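Local coordinates for uncharacterized protein AsqI (Emericella nidulans, PDB 5YY3) that catalyses, as a zinc-dependent cyclopenase, the conversion of 4'-methoxycyclopenin into 4'-methoxyviridicatin during aspoquinolone biosynthesis in a fungus, at residues Arg430-Ser435 and Arg527-Ser532; Tyr467-Gln472 and Leu491-Ala496; Val473-Arg478 and Asn485-Thr490; Met510-Val515 and Tyr596-Gly601. One frame throughout, in Å; residues are numbered along the deposited sequence.

Contact 1 (Arg430-Ser435 and Arg527-Ser532); sequences RLQDRS and RLDTDS
Gln432 reaches across to Leu528 and Asp529, and its side chain carries the whole contact. Its CB points at the 527-532 segment. CG lies anti to the carbonyl carbon (chi1 -75°), and the chain beyond it is extended (chi2 -174°). This sends the amide straight over the gap. The amide carbon CD lies 4.1 Å from CD2 of Leu528, and OE1 rests beside the same methyl. The Leu528 chain crosses that of Gln432 at about a right angle.

At the tip, NE2 comes 2.9 Å from OD1 of Asp529, but the angle is too poor for a hydrogen bond. The amide and carboxylate planes stand 81° apart. NE2 instead donates to the backbone O of Tyr467, on the strand between the two segments. It also donates to water 1, with 3.1 Å from Gln432 NE2 to the water oxygen. That water lies 2.8 Å from OG1 of Thr530, so it bridges the segments. The carboxylate of Asp529 is held too. Its OD2 accepts from the backbone N of Tyr467, and its OD1 takes a weak bond from the backbone N of Thr530.

Strands 422-431 and 523-528 both end here, each paired antiparallel with strand 461-475. The contact lies at the end of a three-strand part of the Ig-like domain's sheet, where strand 523-528 runs into a 3-10 segment.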
loop_
_atom_site.group_PDB
_atom_site.type_symbol
_atom_site.label_atom_id
_atom_site.label_comp_id
_atom_site.label_asym_id
_atom_site.label_seq_id
_atom_site.Cartn_x
_atom_site.Cartn_y
_atom_site.Cartn_z
ATOM N N ARG A 430 -5.182 19.436 -27.583
ATOM C CA ARG A 430 -5.935 18.316 -28.192
ATOM C C ARG A 430 -5.039 17.224 -28.687
ATOM O O ARG A 430 -3.894 17.482 -29.026
ATOM C CB ARG A 430 -6.712 18.714 -29.457
ATOM C CG ARG A 430 -7.171 20.102 -29.594
ATOM C CD ARG A 430 -8.263 20.162 -30.659
ATOM N NE ARG A 430 -7.806 20.469 -32.006
ATOM C CZ ARG A 430 -8.642 20.862 -32.956
ATOM N NH1 ARG A 430 -9.936 20.945 -32.673
ATOM N NH2 ARG A 430 -8.208 21.164 -34.176
ATOM N N LEU A 431 -5.606 16.040 -28.873
ATOM C CA LEU A 431 -4.962 15.015 -29.682
ATOM C C LEU A 431 -4.893 15.471 -31.138
ATOM O O LEU A 431 -5.718 16.266 -31.602
ATOM C CB LEU A 431 -5.723 13.693 -29.594
ATOM C CG LEU A 431 -5.755 12.992 -28.237
ATOM C CD1 LEU A 431 -6.782 11.868 -28.258
ATOM C CD2 LEU A 431 -4.366 12.446 -27.916
ATOM N N GLN A 432 -3.905 14.965 -31.860
ATOM C CA GLN A 432 -3.840 15.231 -33.278
ATOM C C GLN A 432 -4.854 14.350 -34.003
ATOM O O GLN A 432 -5.520 14.792 -34.939
ATOM C CB GLN A 432 -2.440 14.981 -33.805
ATOM C CG GLN A 432 -1.449 16.057 -33.448
ATOM C CD GLN A 432 -0.131 15.807 -34.127
ATOM O OE1 GLN A 432 -0.088 15.475 -35.317
ATOM N NE2 GLN A 432 0.955 15.921 -33.372
ATOM N N ASP A 433 -4.953 13.099 -33.566
ATOM C CA ASP A 433 -5.947 12.175 -34.084
ATOM C C ASP A 433 -7.269 12.371 -33.354
ATOM O O ASP A 433 -7.398 11.979 -32.207
ATOM C CB ASP A 433 -5.456 10.742 -33.934
ATOM C CG ASP A 433 -6.489 9.713 -34.360
ATOM O OD1 ASP A 433 -7.522 10.079 -34.965
ATOM O OD2 ASP A 433 -6.254 8.520 -34.086
ATOM N N ARG A 434 -8.240 12.978 -34.026
ATOM C CA ARG A 434 -9.538 13.278 -33.422
ATOM C C ARG A 434 -10.657 12.348 -33.919
ATOM O O ARG A 434 -11.832 12.742 -33.958
ATOM C CB ARG A 434 -9.919 14.732 -33.707
ATOM C CG ARG A 434 -8.935 15.738 -33.151
ATOM C CD ARG A 434 -9.339 17.175 -33.460
ATOM N NE ARG A 434 -8.784 17.692 -34.715
ATOM C CZ ARG A 434 -7.499 18.014 -34.896
ATOM N NH1 ARG A 434 -6.599 17.818 -33.925
ATOM N NH2 ARG A 434 -7.098 18.507 -36.070
ATOM N N SER A 435 -10.285 11.125 -34.294
ATOM C CA SER A 435 -11.206 10.198 -34.960
ATOM C C SER A 435 -12.056 9.382 -33.988
ATOM O O SER A 435 -13.185 9.032 -34.316
ATOM C CB SER A 435 -10.430 9.252 -35.888
ATOM O OG SER A 435 -9.966 8.117 -35.182
ATOM N N ARG A 527 0.064 24.645 -33.225
ATOM C CA ARG A 527 1.409 24.127 -32.982
ATOM C C ARG A 527 1.386 22.632 -32.675
ATOM O O ARG A 527 0.660 22.198 -31.778
ATOM C CB ARG A 527 2.066 24.863 -31.815
ATOM C CG ARG A 527 2.314 26.332 -32.051
ATOM C CD ARG A 527 3.551 26.508 -32.880
ATOM N NE ARG A 527 4.756 26.201 -32.116
ATOM C CZ ARG A 527 5.956 26.042 -32.665
ATOM N NH1 ARG A 527 6.083 26.152 -33.984
ATOM N NH2 ARG A 527 7.020 25.771 -31.908
ATOM N N LEU A 528 2.184 21.848 -33.397
ATOM C CA LEU A 528 2.316 20.419 -33.085
ATOM C C LEU A 528 3.263 20.211 -31.907
ATOM O O LEU A 528 4.119 21.073 -31.621
ATOM C CB LEU A 528 2.819 19.629 -34.303
ATOM C CG LEU A 528 2.042 19.830 -35.622
ATOM C CD1 LEU A 528 2.604 18.942 -36.723
ATOM C CD2 LEU A 528 0.543 19.591 -35.441
ATOM N N ASP A 529 3.101 19.071 -31.222
ATOM C CA ASP A 529 4.007 18.666 -30.145
ATOM C C ASP A 529 5.455 18.611 -30.633
ATOM O O ASP A 529 6.397 19.021 -29.933
ATOM C CB ASP A 529 3.594 17.297 -29.564
ATOM C CG ASP A 529 3.329 16.231 -30.637
ATOM O OD1 ASP A 529 3.370 16.538 -31.847
ATOM O OD2 ASP A 529 3.046 15.065 -30.271
ATOM N N THR A 530 5.616 18.106 -31.852
ATOM C CA THR A 530 6.928 17.780 -32.396
ATOM C C THR A 530 7.645 19.018 -32.927
ATOM O O THR A 530 8.788 18.927 -33.365
ATOM C CB THR A 530 6.807 16.711 -33.522
ATOM O OG1 THR A 530 5.719 17.043 -34.395
ATOM C CG2 THR A 530 6.529 15.319 -32.928
ATOM N N ASP A 531 6.970 20.168 -32.893
ATOM C CA ASP A 531 7.582 21.424 -33.321
ATOM C C ASP A 531 7.954 22.305 -32.124
ATOM O O ASP A 531 8.510 23.386 -32.293
ATOM C CB ASP A 531 6.639 22.184 -34.276
ATOM C CG ASP A 531 6.493 21.498 -35.641
ATOM O OD1 ASP A 531 7.458 20.831 -36.090
ATOM O OD2 ASP A 531 5.405 21.613 -36.259
ATOM N N SER A 532 7.645 21.833 -30.920
ATOM C CA SER A 532 7.854 22.599 -29.700
ATOM C C SER A 532 9.279 23.133 -29.538
ATOM O O SER A 532 10.253 22.397 -29.692
ATOM C CB SER A 532 7.498 21.741 -28.488
ATOM O OG SER A 532 7.854 22.403 -27.287
HETATM O O HOH W 1 3.490 15.597 -35.213
#

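Contact 2 (Tyr467-Gln472 and Leu491-Ala496)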
loop_
_atom_site.group_PDB
_atom_site.type_symbol
_atom_site.label_atom_id
_atom_site.label_comp_id
_atom_site.label_asym_id
_atom_site.label_seq_id
_atom_site.Cartn_x
_atom_site.Cartn_y
_atom_site.Cartn_z
ATOM N N TYR A 467 -0.012 15.218 -29.798
ATOM C CA TYR A 467 -0.892 16.306 -29.410
ATOM C C TYR A 467 -0.547 17.583 -30.170
ATOM O O TYR A 467 0.467 17.681 -30.861
ATOM C CB TYR A 467 -0.847 16.554 -27.890
ATOM C CG TYR A 467 0.415 17.217 -27.377
ATOM C CD1 TYR A 467 0.551 18.603 -27.394
ATOM C CD2 TYR A 467 1.466 16.462 -26.851
ATOM C CE1 TYR A 467 1.707 19.224 -26.937
ATOM C CE2 TYR A 467 2.631 17.076 -26.366
ATOM C CZ TYR A 467 2.742 18.459 -26.417
ATOM O OH TYR A 467 3.886 19.095 -25.957
ATOM N N GLU A 468 -1.417 18.560 -30.032
ATOM C CA GLU A 468 -1.203 19.861 -30.612
ATOM C C GLU A 468 -1.847 20.857 -29.676
ATOM O O GLU A 468 -2.671 20.491 -28.853
ATOM C CB GLU A 468 -1.822 19.952 -32.006
ATOM C CG GLU A 468 -3.337 20.123 -31.940
ATOM C CD GLU A 468 -4.009 20.128 -33.290
ATOM O OE1 GLU A 468 -3.640 19.294 -34.164
ATOM O OE2 GLU A 468 -4.907 20.989 -33.465
ATOM N N TRP A 469 -1.470 22.113 -29.770
ATOM C CA TRP A 469 -2.286 23.116 -29.134
ATOM C C TRP A 469 -2.640 24.156 -30.179
ATOM O O TRP A 469 -1.962 24.293 -31.218
ATOM C CB TRP A 469 -1.586 23.743 -27.927
ATOM C CG TRP A 469 -0.325 24.509 -28.215
ATOM C CD1 TRP A 469 0.903 23.986 -28.494
ATOM C CD2 TRP A 469 -0.167 25.939 -28.231
ATOM N NE1 TRP A 469 1.826 25.002 -28.668
ATOM C CE2 TRP A 469 1.195 26.209 -28.514
ATOM C CE3 TRP A 469 -1.041 27.016 -28.022
ATOM C CZ2 TRP A 469 1.701 27.516 -28.616
ATOM C CZ3 TRP A 469 -0.534 28.319 -28.114
ATOM C CH2 TRP A 469 0.825 28.553 -28.412
ATOM N N ASN A 470 -3.729 24.863 -29.930
ATOM C CA ASN A 470 -4.047 25.993 -30.764
ATOM C C ASN A 470 -4.666 27.088 -29.912
ATOM O O ASN A 470 -5.078 26.842 -28.765
ATOM C CB ASN A 470 -4.956 25.586 -31.929
ATOM C CG ASN A 470 -6.217 24.880 -31.476
ATOM O OD1 ASN A 470 -7.168 25.515 -31.015
ATOM N ND2 ASN A 470 -6.243 23.560 -31.628
ATOM N N VAL A 471 -4.688 28.300 -30.461
ATOM C CA VAL A 471 -5.191 29.449 -29.742
ATOM C C VAL A 471 -5.644 30.478 -30.772
ATOM O O VAL A 471 -5.163 30.507 -31.916
ATOM C CB VAL A 471 -4.120 30.049 -28.792
ATOM C CG1 VAL A 471 -3.001 30.671 -29.582
ATOM C CG2 VAL A 471 -4.724 31.082 -27.808
ATOM N N GLN A 472 -6.593 31.310 -30.377
ATOM C CA GLN A 472 -7.111 32.310 -31.277
ATOM C C GLN A 472 -6.439 33.643 -30.973
ATOM O O GLN A 472 -6.336 34.056 -29.811
ATOM C CB GLN A 472 -8.621 32.395 -31.136
ATOM C CG GLN A 472 -9.315 33.138 -32.239
ATOM C CD GLN A 472 -10.829 33.054 -32.102
ATOM O OE1 GLN A 472 -11.387 31.965 -31.886
ATOM N NE2 GLN A 472 -11.499 34.202 -32.199
ATOM N N LEU A 491 4.003 33.774 -28.796
ATOM C CA LEU A 491 3.063 33.045 -27.943
ATOM C C LEU A 491 3.853 32.131 -27.020
ATOM O O LEU A 491 4.680 31.339 -27.484
ATOM C CB LEU A 491 2.077 32.227 -28.779
ATOM C CG LEU A 491 1.090 32.991 -29.656
ATOM C CD1 LEU A 491 0.225 32.014 -30.396
ATOM C CD2 LEU A 491 0.238 33.926 -28.813
ATOM N N ARG A 492 3.603 32.247 -25.718
ATOM C CA ARG A 492 4.314 31.446 -24.734
ATOM C C ARG A 492 3.359 30.529 -23.982
ATOM O O ARG A 492 2.469 31.001 -23.263
ATOM C CB ARG A 492 5.062 32.351 -23.753
ATOM C CG ARG A 492 5.948 33.360 -24.434
ATOM C CD ARG A 492 6.475 34.365 -23.448
ATOM N NE ARG A 492 7.375 35.294 -24.107
ATOM C CZ ARG A 492 8.684 35.124 -24.196
ATOM N NH1 ARG A 492 9.248 34.060 -23.642
ATOM N NH2 ARG A 492 9.423 36.022 -24.830
ATOM N N LEU A 493 3.554 29.226 -24.144
ATOM C CA LEU A 493 2.653 28.232 -23.565
ATOM C C LEU A 493 3.264 27.477 -22.374
ATOM O O LEU A 493 4.363 26.909 -22.472
ATOM C CB LEU A 493 2.227 27.221 -24.632
ATOM C CG LEU A 493 1.453 25.998 -24.132
ATOM C CD1 LEU A 493 0.046 26.352 -23.741
ATOM C CD2 LEU A 493 1.469 24.880 -25.154
ATOM N N PHE A 494 2.524 27.477 -21.264
ATOM C CA PHE A 494 2.873 26.756 -20.051
ATOM C C PHE A 494 1.698 25.891 -19.582
ATOM O O PHE A 494 0.525 26.219 -19.834
ATOM C CB PHE A 494 3.258 27.727 -18.930
ATOM C CG PHE A 494 4.562 28.464 -19.149
ATOM C CD1 PHE A 494 4.616 29.587 -19.969
ATOM C CD2 PHE A 494 5.721 28.067 -18.479
ATOM C CE1 PHE A 494 5.807 30.282 -20.154
ATOM C CE2 PHE A 494 6.918 28.758 -18.649
ATOM C CZ PHE A 494 6.966 29.872 -19.490
ATOM N N ILE A 495 2.005 24.789 -18.897
ATOM C CA ILE A 495 0.985 24.020 -18.188
ATOM C C ILE A 495 1.387 23.807 -16.735
ATOM O O ILE A 495 2.554 23.933 -16.367
ATOM C CB ILE A 495 0.721 22.642 -18.835
ATOM C CG1 ILE A 495 1.953 21.724 -18.684
ATOM C CG2 ILE A 495 0.243 22.809 -20.300
ATOM C CD1 ILE A 495 1.768 20.332 -19.295
ATOM N N ALA A 496 0.398 23.483 -15.914
ATOM C CA ALA A 496 0.610 23.253 -14.501
ATOM C C ALA A 496 -0.466 22.303 -14.000
ATOM O O ALA A 496 -1.625 22.413 -14.398
ATOM C CB ALA A 496 0.582 24.550 -13.734
#
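Trp469 and Val471 meet Leu491 and Leu493 across the inside of the Ig-like domain. Strand 467-472 starts with Tyr467, whose ring stays clear of the other segment and packs on Met510. Glu468 makes a salt bridge with Arg430 on the neighbouring strand.

Trp469 comes next and buries the most surface here. Its CG sits between the backbone N and the carbonyl carbon (chi1 64°), which places the indole with a face to Leu493 and an edge to Leu491. CD2 of Leu493 lies over that face. It stands 3.4 Å from the centroid of the five-membered ring of Trp469 and only 4° off the ring normal. This is a CH-pi contact. CB of Leu493 lies on the same face, 4.0 Å from CZ2 of Trp469. Leu491 comes from another side. Its CB meets the ring edge near the plane, 3.9 Å from CH2 of Trp469. The indole is thus touched on a face and at an edge. Its NE1 donates to OD2 of Asp511.

Val471, two residues on, points the same way. Its CG1 packs 3.6 Å from CD1 of Leu491, the same methyl that also lies near CH2 of Trp469.

The two strands approach to 10.1 Å between axes, at 127°, and share no hydrogen bond. That is face-to-face packing of the two layers of a beta sandwich. The layers are held together here by apolar contact, while the one polar atom of the indole is satisfied by Asp511.

Contact 3 (Val473-Arg478 and Asn485-Thr490)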
loop_
_atom_site.group_PDB
_atom_site.type_symbol
_atom_site.label_atom_id
_atom_site.label_comp_id
_atom_site.label_asym_id
_atom_site.label_seq_id
_atom_site.Cartn_x
_atom_site.Cartn_y
_atom_site.Cartn_z
ATOM N N VAL A 473 -5.956 34.301 -32.026
ATOM C CA VAL A 473 -5.256 35.572 -31.881
ATOM C C VAL A 473 -5.909 36.640 -32.762
ATOM O O VAL A 473 -6.112 36.430 -33.966
ATOM C CB VAL A 473 -3.768 35.431 -32.260
ATOM C CG1 VAL A 473 -3.005 36.718 -31.970
ATOM C CG2 VAL A 473 -3.136 34.215 -31.565
ATOM N N LYS A 474 -6.237 37.785 -32.173
ATOM C CA LYS A 474 -6.797 38.888 -32.947
ATOM C C LYS A 474 -6.111 40.196 -32.586
ATOM O O LYS A 474 -5.921 40.513 -31.410
ATOM C CB LYS A 474 -8.307 39.010 -32.732
ATOM C CG LYS A 474 -8.958 40.073 -33.619
ATOM C CD LYS A 474 -10.469 40.050 -33.498
ATOM C CE LYS A 474 -11.119 41.111 -34.385
ATOM N NZ LYS A 474 -12.403 41.551 -33.793
ATOM N N SER A 475 -5.743 40.969 -33.599
ATOM C CA SER A 475 -4.950 42.152 -33.337
ATOM C C SER A 475 -5.774 43.241 -32.687
ATOM O O SER A 475 -6.996 43.281 -32.787
ATOM C CB SER A 475 -4.303 42.680 -34.610
ATOM O OG SER A 475 -3.547 43.847 -34.328
ATOM N N CYS A 476 -5.046 44.147 -32.060
ATOM C CA CYS A 476 -5.546 45.089 -31.086
ATOM C C CYS A 476 -4.758 46.404 -31.330
ATOM O O CYS A 476 -5.071 47.471 -30.790
ATOM C CB CYS A 476 -5.346 44.467 -29.684
ATOM S SG CYS A 476 -5.467 45.480 -28.218
ATOM N N ARG A 477 -3.744 46.284 -32.193
ATOM C CA ARG A 477 -2.808 47.355 -32.571
ATOM C C ARG A 477 -3.525 48.539 -33.240
ATOM O O ARG A 477 -4.464 48.336 -34.023
ATOM C CB ARG A 477 -1.740 46.777 -33.516
ATOM C CG ARG A 477 -0.402 47.502 -33.530
ATOM C CD ARG A 477 0.617 46.822 -34.477
ATOM N NE ARG A 477 0.333 47.107 -35.888
ATOM C CZ ARG A 477 1.125 46.773 -36.905
ATOM N NH1 ARG A 477 2.267 46.137 -36.685
ATOM N NH2 ARG A 477 0.779 47.087 -38.146
ATOM N N ARG A 478 -3.082 49.766 -32.948
ATOM C CA ARG A 478 -3.759 50.974 -33.454
ATOM C C ARG A 478 -3.793 51.028 -34.986
ATOM O O ARG A 478 -4.857 51.208 -35.588
ATOM C CB ARG A 478 -3.098 52.235 -32.883
ATOM C CG ARG A 478 -3.940 52.932 -31.810
ATOM C CD ARG A 478 -3.085 53.714 -30.818
ATOM N NE ARG A 478 -2.209 52.848 -30.022
ATOM C CZ ARG A 478 -0.938 53.127 -29.729
ATOM N NH1 ARG A 478 -0.375 54.249 -30.171
ATOM N NH2 ARG A 478 -0.223 52.281 -28.996
ATOM N N ASN A 485 2.994 46.201 -43.276
ATOM C CA ASN A 485 3.448 46.371 -41.890
ATOM C C ASN A 485 2.840 45.296 -40.981
ATOM O O ASN A 485 1.830 45.546 -40.310
ATOM C CB ASN A 485 3.087 47.770 -41.387
ATOM C CG ASN A 485 3.725 48.113 -40.041
ATOM O OD1 ASN A 485 4.431 47.304 -39.426
ATOM N ND2 ASN A 485 3.491 49.342 -39.588
ATOM N N PRO A 486 3.447 44.097 -40.964
ATOM C CA PRO A 486 2.962 42.967 -40.160
ATOM C C PRO A 486 3.100 43.215 -38.657
ATOM O O PRO A 486 3.986 43.967 -38.245
ATOM C CB PRO A 486 3.872 41.800 -40.589
ATOM C CG PRO A 486 4.585 42.261 -41.810
ATOM C CD PRO A 486 4.678 43.751 -41.694
ATOM N N GLN A 487 2.227 42.604 -37.858
ATOM C CA GLN A 487 2.416 42.553 -36.406
ATOM C C GLN A 487 3.073 41.236 -36.030
ATOM O O GLN A 487 2.540 40.163 -36.327
ATOM C CB GLN A 487 1.092 42.692 -35.664
ATOM C CG GLN A 487 1.253 42.763 -34.159
ATOM C CD GLN A 487 -0.052 43.109 -33.468
ATOM O OE1 GLN A 487 -1.115 43.026 -34.071
ATOM N NE2 GLN A 487 0.024 43.520 -32.214
ATOM N N THR A 488 4.232 41.310 -35.389
ATOM C CA THR A 488 4.914 40.108 -34.953
ATOM C C THR A 488 4.903 39.985 -33.441
ATOM O O THR A 488 5.316 40.888 -32.745
ATOM C CB THR A 488 6.345 40.083 -35.454
ATOM O OG1 THR A 488 6.324 39.853 -36.868
ATOM C CG2 THR A 488 7.137 38.959 -34.769
ATOM N N LEU A 489 4.414 38.861 -32.938
ATOM C CA LEU A 489 4.348 38.628 -31.496
ATOM C C LEU A 489 4.793 37.205 -31.184
ATOM O O LEU A 489 4.970 36.393 -32.079
ATOM C CB LEU A 489 2.932 38.894 -30.983
ATOM C CG LEU A 489 1.923 38.020 -31.716
ATOM C CD1 LEU A 489 1.404 36.888 -30.836
ATOM C CD2 LEU A 489 0.794 38.853 -32.311
ATOM N N THR A 490 4.999 36.926 -29.911
ATOM C CA THR A 490 5.435 35.603 -29.488
ATOM C C THR A 490 4.416 35.012 -28.516
ATOM O O THR A 490 3.992 35.675 -27.561
ATOM C CB THR A 490 6.833 35.645 -28.831
ATOM O OG1 THR A 490 7.802 36.078 -29.790
ATOM C CG2 THR A 490 7.241 34.254 -28.300
#
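Arg477 and Gln487 bury the most surface here, and Asn485 adds to it. The Arg477 chain bends at chi3 (76°), which turns its guanidinium toward the backbone of the 485-490 segment. NH2 of Arg477 donates to O of Asn485 at 2.9 Å. NH1 of Arg477 donates to O of Pro486 at 3.2 Å, from well above the carbonyl plane. Both oxygens lie at the guanidinium edge, tilted about 20° from its plane. NE has its own acceptor, O of Ser479, so all three nitrogens are engaged.

Gln487 runs alongside Arg477 in the opposite direction. Its CD lies 3.9 Å from CD of Arg477. Its OE1 accepts from OG of Ser475 at 2.6 Å, in the carbonyl plane. NE2 of Gln487 bonds to O of Glu421.

These segments flank the short loop that carries the chain from strand 461-475 in one layer of the sandwich to strand 487-497 in the other. An ST turn starts it: OG of Ser475 accepts from the backbone N of Arg477. The same hydroxyl therefore both accepts and donates. Deeper in, CG1 of Val473 meets CD2 of Leu489 at 4.4 Å, and both side chains also touch Val422.

Contact 4 (Met510-Val515 and Tyr596-Gly601); sequences MDRATV and YHDPRG
Arg512 and Asp598 meet by charge. NE of Arg512 lies 3.2 Å from OD2 of Asp598, a salt bridge. The oxygen stands well out of the guanidinium plane, so no N-H points at it. The two flat groups are turned 79° apart, with the carboxylate carbon lying over one guanidinium face. A bend at chi3 (-55°) turns the head group of Arg512 off the line of its chain. OD2 of Asp598 has a second cation, NH1 of Arg492, which probably helps keep the carboxylate ionised.

Hydrogen bonds fix each side locally. OD1 of Asp598 accepts from the backbone N of Arg600 at 2.7 Å. OD1 of Asp511 accepts from the backbone N of Arg512, also at 2.7 Å. In Asp598, OD1 serves the turn, and OD2 the arginines of two strands.

Backbone shape completes the account. Met510 and Asp511 sit together opposite Leu493 of the neighbouring strand, a classic beta bulge. On the other side, the loop packs Tyr596 against helix 210-231, which carries the zinc ligand His218. Asp598 heads a type I beta turn to Gly601, closed by Gly601 N to Asp598 O at 3.1 Å, and its side chain adds an Asx turn.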
loop_
_atom_site.group_PDB
_atom_site.type_symbol
_atom_site.label_atom_id
_atom_site.label_comp_id
_atom_site.label_asym_id
_atom_site.label_seq_id
_atom_site.Cartn_x
_atom_site.Cartn_y
_atom_site.Cartn_z
ATOM N N MET A 510 5.972 24.601 -22.287
ATOM C CA MET A 510 5.599 23.620 -23.297
ATOM C C MET A 510 5.896 24.105 -24.716
ATOM O O MET A 510 6.067 23.300 -25.646
ATOM C CB MET A 510 4.114 23.274 -23.154
ATOM C CG MET A 510 3.789 22.553 -21.831
ATOM S SD MET A 510 4.664 20.967 -21.708
ATOM C CE MET A 510 3.724 20.020 -22.908
ATOM N N ASP A 511 5.971 25.422 -24.885
ATOM C CA ASP A 511 6.201 25.973 -26.216
ATOM C C ASP A 511 6.396 27.476 -26.196
ATOM O O ASP A 511 5.946 28.172 -25.276
ATOM C CB ASP A 511 5.037 25.642 -27.155
ATOM C CG ASP A 511 5.475 25.521 -28.606
ATOM O OD1 ASP A 511 6.651 25.837 -28.909
ATOM O OD2 ASP A 511 4.643 25.104 -29.440
ATOM N N ARG A 512 7.064 27.951 -27.242
ATOM C CA ARG A 512 7.279 29.372 -27.510
ATOM C C ARG A 512 7.248 29.555 -29.021
ATOM O O ARG A 512 8.052 28.940 -29.726
ATOM C CB ARG A 512 8.614 29.850 -26.947
ATOM C CG ARG A 512 8.712 31.345 -26.835
ATOM C CD ARG A 512 10.142 31.825 -26.985
ATOM N NE ARG A 512 11.057 31.185 -26.041
ATOM C CZ ARG A 512 12.215 30.630 -26.385
ATOM N NH1 ARG A 512 12.608 30.639 -27.654
ATOM N NH2 ARG A 512 12.984 30.074 -25.458
ATOM N N ALA A 513 6.324 30.363 -29.533
ATOM C CA ALA A 513 6.154 30.436 -30.979
ATOM C C ALA A 513 5.831 31.834 -31.478
ATOM O O ALA A 513 4.964 32.533 -30.940
ATOM C CB ALA A 513 5.079 29.468 -31.426
ATOM N N THR A 514 6.536 32.223 -32.529
ATOM C CA THR A 514 6.317 33.506 -33.173
ATOM C C THR A 514 5.052 33.463 -34.024
ATOM O O THR A 514 4.784 32.489 -34.720
ATOM C CB THR A 514 7.531 33.904 -34.027
ATOM O OG1 THR A 514 8.632 34.204 -33.158
ATOM C CG2 THR A 514 7.226 35.127 -34.873
ATOM N N VAL A 515 4.245 34.507 -33.936
ATOM C CA VAL A 515 3.110 34.623 -34.827
ATOM C C VAL A 515 3.229 35.938 -35.573
ATOM O O VAL A 515 3.613 36.950 -34.997
ATOM C CB VAL A 515 1.781 34.549 -34.064
ATOM C CG1 VAL A 515 0.617 34.820 -34.991
ATOM C CG2 VAL A 515 1.638 33.178 -33.439
ATOM N N TYR A 596 18.700 28.961 -26.189
ATOM C CA TYR A 596 18.356 29.531 -24.900
ATOM C C TYR A 596 18.344 31.064 -24.990
ATOM O O TYR A 596 18.569 31.768 -24.001
ATOM C CB TYR A 596 19.334 29.008 -23.827
ATOM C CG TYR A 596 19.145 27.522 -23.476
ATOM C CD1 TYR A 596 17.883 27.015 -23.153
ATOM C CD2 TYR A 596 20.226 26.635 -23.469
ATOM C CE1 TYR A 596 17.695 25.654 -22.826
ATOM C CE2 TYR A 596 20.054 25.278 -23.146
ATOM C CZ TYR A 596 18.782 24.794 -22.825
ATOM O OH TYR A 596 18.589 23.460 -22.500
ATOM N N HIS A 597 18.042 31.564 -26.187
ATOM C CA HIS A 597 18.032 32.998 -26.470
ATOM C C HIS A 597 16.639 33.640 -26.403
ATOM O O HIS A 597 15.839 33.510 -27.324
ATOM C CB HIS A 597 18.632 33.257 -27.849
ATOM C CG HIS A 597 18.286 34.602 -28.408
ATOM N ND1 HIS A 597 18.630 35.781 -27.776
ATOM C CD2 HIS A 597 17.618 34.954 -29.529
ATOM C CE1 HIS A 597 18.189 36.801 -28.491
ATOM N NE2 HIS A 597 17.573 36.330 -29.560
ATOM N N ASP A 598 16.371 34.362 -25.321
ATOM C CA ASP A 598 15.073 34.991 -25.134
ATOM C C ASP A 598 15.205 36.375 -24.523
ATOM O O ASP A 598 15.679 36.520 -23.400
ATOM C CB ASP A 598 14.181 34.117 -24.246
ATOM C CG ASP A 598 12.727 34.579 -24.224
ATOM O OD1 ASP A 598 12.458 35.806 -24.262
ATOM O OD2 ASP A 598 11.846 33.693 -24.168
ATOM N N PRO A 599 14.743 37.394 -25.258
ATOM C CA PRO A 599 14.690 38.794 -24.816
ATOM C C PRO A 599 14.086 38.982 -23.412
ATOM O O PRO A 599 14.343 40.008 -22.774
ATOM C CB PRO A 599 13.790 39.453 -25.866
ATOM C CG PRO A 599 13.951 38.620 -27.088
ATOM C CD PRO A 599 14.201 37.216 -26.619
ATOM N N ARG A 600 13.291 38.015 -22.949
ATOM C CA ARG A 600 12.525 38.159 -21.705
ATOM C C ARG A 600 13.086 37.380 -20.518
ATOM O O ARG A 600 12.653 37.579 -19.378
ATOM C CB ARG A 600 11.078 37.726 -21.933
ATOM C CG ARG A 600 10.274 38.692 -22.753
ATOM C CD ARG A 600 10.226 40.034 -22.052
ATOM N NE ARG A 600 10.194 41.118 -23.026
ATOM C CZ ARG A 600 11.235 41.885 -23.326
ATOM N NH1 ARG A 600 12.404 41.710 -22.706
ATOM N NH2 ARG A 600 11.096 42.840 -24.238
ATOM N N GLY A 601 14.040 36.496 -20.773
ATOM C CA GLY A 601 14.565 35.653 -19.715
ATOM C C GLY A 601 13.876 34.307 -19.794
ATOM O O GLY A 601 12.664 34.247 -20.031
#

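From the N terminus, residues 430-435 open the widest of the four loops, which contact 1 closes at 527-532. Contacts 2 and 3 lie within it. Contact 3 closes a short loop at 485-490, and contact 2 closes round it at 491-496. Contact 4 opens at 510-515, before contact 1 has closed, and ends at 596-601, so the two cross. Contacts 2 and 4 follow in series. Contacts 2 and 3 join the same two strands, across the sandwich and near the connecting loop. Contact 1 spans neighbours of strand 461-475, and contact 4 adds the long loop after strand 571-580. The Arg527-Asp511 salt bridge links contacts 1 and 4, and Leu491-Ala513 backbone pairing joins 2 and 4.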